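Local coordinates for decapping and exoribonuclease protein 1 (Kluyveromyces lactis, PDB 4GPS) that removes NAD caps from the 5' ends of a subset of RNAs, with both decapping and 5'-3' exoribonuclease activity that depends on a divalent metal cation, at residues Phe381-Gln386 with Leu408-Ser413; Ile186-Cys191 with Leu198-Thr203. All coordinates share one frame; numbering follows the deposited sequence.

Interaction 1. Residues Phe381-Gln386 with Leu408-Ser413; sequences FQVLKQ and LTLSIS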
# COMPACT_ATOMS: atom_id res chain seq x y z
N PHE A 381 -4.19 -7.60 -13.40
CA PHE A 381 -3.55 -8.76 -12.82
C PHE A 381 -3.82 -10.04 -13.62
O PHE A 381 -2.94 -10.87 -13.76
CB PHE A 381 -3.86 -8.90 -11.34
CG PHE A 381 -2.89 -8.15 -10.48
CD1 PHE A 381 -1.66 -8.71 -10.15
CD2 PHE A 381 -3.19 -6.86 -10.03
CE1 PHE A 381 -0.74 -7.99 -9.39
CE2 PHE A 381 -2.29 -6.15 -9.28
CZ PHE A 381 -1.05 -6.70 -8.95
N GLN A 382 -5.01 -10.15 -14.20
CA GLN A 382 -5.35 -11.31 -15.00
C GLN A 382 -4.56 -11.20 -16.30
O GLN A 382 -3.98 -12.16 -16.79
CB GLN A 382 -6.86 -11.35 -15.28
CG GLN A 382 -7.34 -12.60 -16.02
CD GLN A 382 -7.05 -13.89 -15.26
OE1 GLN A 382 -6.97 -13.88 -14.04
NE2 GLN A 382 -6.88 -14.99 -15.98
N VAL A 383 -4.51 -9.99 -16.85
CA VAL A 383 -3.75 -9.80 -18.08
C VAL A 383 -2.26 -10.14 -17.83
O VAL A 383 -1.64 -10.91 -18.59
CB VAL A 383 -3.96 -8.35 -18.60
CG1 VAL A 383 -2.99 -8.04 -19.72
CG2 VAL A 383 -5.41 -8.18 -19.07
N LEU A 384 -1.68 -9.60 -16.75
CA LEU A 384 -0.28 -9.85 -16.40
C LEU A 384 0.03 -11.34 -16.16
O LEU A 384 1.06 -11.85 -16.60
CB LEU A 384 0.13 -9.07 -15.15
CG LEU A 384 0.29 -7.56 -15.32
CD1 LEU A 384 0.34 -6.89 -13.98
CD2 LEU A 384 1.55 -7.27 -16.12
N LYS A 385 -0.88 -12.04 -15.48
CA LYS A 385 -0.66 -13.45 -15.19
C LYS A 385 -0.64 -14.30 -16.45
O LYS A 385 0.30 -15.05 -16.69
CB LYS A 385 -1.72 -13.97 -14.23
CG LYS A 385 -1.38 -15.34 -13.71
CD LYS A 385 -2.07 -16.42 -14.49
CE LYS A 385 -3.52 -16.52 -14.08
NZ LYS A 385 -4.10 -17.77 -14.65
N GLN A 386 -1.69 -14.18 -17.26
CA GLN A 386 -1.81 -14.94 -18.50
C GLN A 386 -0.62 -14.69 -19.44
O GLN A 386 -0.04 -15.63 -19.99
CB GLN A 386 -3.12 -14.58 -19.23
CG GLN A 386 -4.36 -15.28 -18.63
CD GLN A 386 -4.21 -16.80 -18.58
OE1 GLN A 386 -4.36 -17.48 -19.60
NE2 GLN A 386 -3.89 -17.34 -17.40
N LEU A 408 -2.30 3.49 -20.36
CA LEU A 408 -2.61 2.13 -19.95
C LEU A 408 -2.18 1.09 -20.98
O LEU A 408 -2.78 0.02 -21.07
CB LEU A 408 -4.09 1.98 -19.61
CG LEU A 408 -4.55 3.05 -18.62
CD1 LEU A 408 -5.97 2.74 -18.15
CD2 LEU A 408 -3.59 3.11 -17.44
N THR A 409 -1.17 1.40 -21.77
CA THR A 409 -0.68 0.39 -22.70
C THR A 409 0.40 -0.43 -21.97
O THR A 409 1.40 0.12 -21.48
CB THR A 409 -0.06 1.01 -23.96
OG1 THR A 409 -1.11 1.49 -24.80
CG2 THR A 409 0.76 -0.04 -24.73
N LEU A 410 0.17 -1.74 -21.89
CA LEU A 410 1.08 -2.65 -21.21
C LEU A 410 2.19 -3.15 -22.13
O LEU A 410 1.92 -3.59 -23.23
CB LEU A 410 0.27 -3.86 -20.68
CG LEU A 410 1.08 -5.11 -20.28
CD1 LEU A 410 1.90 -4.75 -19.05
CD2 LEU A 410 0.16 -6.30 -20.01
N SER A 411 3.44 -3.08 -21.67
CA SER A 411 4.61 -3.56 -22.43
C SER A 411 5.44 -4.58 -21.65
O SER A 411 5.88 -4.30 -20.54
CB SER A 411 5.53 -2.41 -22.80
OG SER A 411 5.11 -1.83 -24.01
N ILE A 412 5.65 -5.76 -22.23
CA ILE A 412 6.44 -6.81 -21.59
C ILE A 412 7.55 -7.31 -22.53
O ILE A 412 7.30 -7.77 -23.64
CB ILE A 412 5.57 -8.04 -21.20
CG1 ILE A 412 4.40 -7.60 -20.32
CG2 ILE A 412 6.41 -9.03 -20.41
CD1 ILE A 412 3.52 -8.76 -19.84
N SER A 413 8.79 -7.21 -22.09
CA SER A 413 9.92 -7.67 -22.89
C SER A 413 10.87 -8.37 -21.93
O SER A 413 10.99 -7.98 -20.76
CB SER A 413 10.60 -6.49 -23.57
OG SER A 413 10.77 -5.46 -22.63

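Interaction 2. Residues Ile186-Cys191 with Leu198-Thr203; sequences IDIIMC and LSLLMT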
# COMPACT_ATOMS: atom_id res chain seq x y z
N ILE A 186 0.29 -1.41 -4.87
CA ILE A 186 -0.35 -0.13 -4.93
C ILE A 186 0.01 0.59 -6.26
O ILE A 186 -0.89 1.10 -6.95
CB ILE A 186 0.06 0.75 -3.71
CG1 ILE A 186 -0.52 0.15 -2.44
CG2 ILE A 186 -0.48 2.19 -3.86
CD1 ILE A 186 0.24 0.56 -1.19
N ASP A 187 1.28 0.60 -6.66
CA ASP A 187 1.67 1.29 -7.90
C ASP A 187 0.89 0.78 -9.11
O ASP A 187 0.45 1.56 -9.94
CB ASP A 187 3.17 1.14 -8.25
CG ASP A 187 4.11 1.89 -7.29
OD1 ASP A 187 3.76 2.99 -6.80
OD2 ASP A 187 5.22 1.34 -7.04
N ILE A 188 0.75 -0.54 -9.21
CA ILE A 188 0.05 -1.13 -10.31
C ILE A 188 -1.43 -0.75 -10.31
O ILE A 188 -1.97 -0.48 -11.36
CB ILE A 188 0.18 -2.65 -10.28
CG1 ILE A 188 1.61 -3.05 -10.63
CG2 ILE A 188 -0.87 -3.28 -11.23
CD1 ILE A 188 2.02 -4.42 -10.08
N ILE A 189 -2.07 -0.72 -9.15
CA ILE A 189 -3.47 -0.37 -9.10
C ILE A 189 -3.65 1.11 -9.43
O ILE A 189 -4.68 1.51 -10.00
CB ILE A 189 -4.07 -0.68 -7.70
CG1 ILE A 189 -4.01 -2.18 -7.43
CG2 ILE A 189 -5.53 -0.23 -7.61
CD1 ILE A 189 -4.08 -2.51 -5.92
N MET A 190 -2.65 1.92 -9.11
CA MET A 190 -2.71 3.36 -9.32
C MET A 190 -2.52 3.86 -10.76
O MET A 190 -2.76 5.04 -11.03
CB MET A 190 -1.70 4.07 -8.41
CG MET A 190 -2.17 4.21 -6.96
SD MET A 190 -3.70 5.22 -6.71
CE MET A 190 -2.93 6.91 -6.76
N CYS A 191 -2.08 3.00 -11.67
CA CYS A 191 -1.82 3.43 -13.06
C CYS A 191 -2.88 4.33 -13.68
O CYS A 191 -2.57 5.42 -14.15
CB CYS A 191 -1.56 2.22 -13.97
SG CYS A 191 0.02 1.43 -13.61
N LEU A 198 4.46 3.47 -15.23
CA LEU A 198 4.92 2.47 -14.26
C LEU A 198 5.92 1.56 -14.96
O LEU A 198 5.72 1.18 -16.12
CB LEU A 198 3.74 1.60 -13.77
CG LEU A 198 4.11 0.37 -12.90
CD1 LEU A 198 4.98 0.85 -11.73
CD2 LEU A 198 2.88 -0.31 -12.35
N SER A 199 6.98 1.21 -14.25
CA SER A 199 7.99 0.33 -14.78
C SER A 199 8.41 -0.60 -13.63
O SER A 199 8.79 -0.14 -12.55
CB SER A 199 9.18 1.16 -15.27
OG SER A 199 10.18 0.34 -15.80
N LEU A 200 8.35 -1.90 -13.87
CA LEU A 200 8.69 -2.85 -12.82
C LEU A 200 9.31 -4.09 -13.44
O LEU A 200 9.35 -4.22 -14.65
CB LEU A 200 7.40 -3.26 -12.04
CG LEU A 200 6.67 -2.25 -11.14
CD1 LEU A 200 5.34 -2.80 -10.61
CD2 LEU A 200 7.57 -1.91 -10.01
N LEU A 201 9.78 -5.00 -12.58
CA LEU A 201 10.35 -6.28 -12.99
C LEU A 201 9.47 -7.36 -12.40
O LEU A 201 9.06 -7.27 -11.24
CB LEU A 201 11.77 -6.46 -12.46
CG LEU A 201 12.83 -5.52 -13.02
CD1 LEU A 201 14.19 -6.08 -12.61
CD2 LEU A 201 12.74 -5.43 -14.55
N MET A 202 9.18 -8.37 -13.19
CA MET A 202 8.33 -9.45 -12.73
C MET A 202 8.98 -10.71 -13.19
O MET A 202 9.19 -10.91 -14.40
CB MET A 202 6.91 -9.28 -13.27
CG MET A 202 6.25 -8.06 -12.68
SD MET A 202 4.49 -7.79 -12.99
CE MET A 202 3.92 -9.32 -12.73
N THR A 203 9.34 -11.54 -12.22
CA THR A 203 10.02 -12.79 -12.48
C THR A 203 9.12 -14.02 -12.33
O THR A 203 8.54 -14.24 -11.28
CB THR A 203 11.24 -12.98 -11.51
OG1 THR A 203 12.18 -11.91 -11.71
CG2 THR A 203 11.92 -14.32 -11.77

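Interaction 1. Residues Phe381-Gln386 with Leu408-Ser413
V383 and L384, neighbours on helix 370-393, reach L410 and I412 of strand 409-414 in a contact made of methyl groups alone. Over the short segments 381-386 and 409-413 the helix runs nearly along the strand: the two N-to-C directions differ by 21°, and the segment axes come no closer than 10.9 Å, so the gap is bridged by branched side chains. Q382, just ahead of the touching pair, gives a hydrogen bond from its NE2 to OE1 of E272.

V383 is the first to meet the strand. Its CB faces that way, and with CG1 set opposite the backbone N (chi1 170°) that methyl meets L410, V383 CG1 lying 3.6 Å from L410 CD2. The valine and leucine branches lie alongside each other, running opposite ways.

One residue on, L384 does not point its CB straight at the strand, yet its far end swings in. L384 CD2 stands 3.9 Å from L410 CD1 and, more loosely, 4.5 Å from I412 CD1. L410 is therefore forked between the two helix residues, giving CD2 to V383 and CD1 to L384.

K385 returns to the E272 carboxylate, its NZ forming a salt bridge with the same OE1. V402 of strand 399-404 touches both L384 and L410, and backbone hydrogen bonds tie L410 to L62, a residue V383 also touches, and S411 to Q403.

No hydrogen bond joins the two segments, and they bury just 140 Å² together. Shape and exclusion of water from aliphatic carbon hold helix to strand here, whereas the polar ends of Q382 and K385 and the backbone of L410 and S411 make their bonds with other parts of the chain.

Interaction 2. Residues Ile186-Cys191 with Leu198-Thr203
Helix 182-190 and strand 198-204 follow each other in the RAI1-like PD-(D/E)XK nuclease region, joined by a six-residue connection between the two segments. The N-to-C directions of segments 186-190 and 198-203 differ by 142°, and their axes are 9.3 Å apart at the nearest. L198, the first residue of the strand, is the centre of the contact. Its CG lies opposite the backbone N (chi1 171°), which sends the two methyls in among D187, I188 and C191. L198 CD2 sits between two of them, 3.5 Å from I188 CG1 and 3.6 Å from C191 SG. The other methyl goes to the aspartate: L198 CD1 is 3.9 Å from D187 CB, so D187 offers its aliphatic carbon here and sends its carboxylate elsewhere, OD1 forming a salt bridge with R313 of helix 305-319.

Two residues along the strand, L200 takes the outer end of the isoleucine. L200 CD1 is 3.7 Å from I188 CD1 and equally close to I188 CG1, the two side chains meeting at a slant. I188 thus lies across both leucines; it also touches I380 of helix 370-393, and its backbone O accepts a hydrogen bond from W376 NE1 of the same helix. On the strand side, L198 and L200 share backbone hydrogen bonds with I404 and V402.

The D187 side chain lies about 10 Å from that of Q317, a probable substrate-binding residue, so the contact lies near the probable substrate site. Alternate strand residues, L198 and L200, facing a helix through aliphatic side chains make the layered helix-on-sheet packing of an alpha/beta nuclease core.

In the fold
Interaction 2 comes first along the chain and is complete before interaction 1 begins, yet their centres are 10 Å apart and the two touch: F381 CE2 lies 3.7 Å from I188 CG2, and L408 CD2 packs 4.0 Å from the backbone C of C191. Helix 370-393 is the shared piece. It carries the first segment of interaction 1 and also covers I188, I189 and M202 of interaction 2. Strand 399-404 joins the others, pairing antiparallel with both 198-204 and 409-414. Together the contacts fasten helices 182-190 and 370-393 to neighbouring strands of the nuclease fold, and the packing of F381 on I188 and of L408 on C191 joins the two.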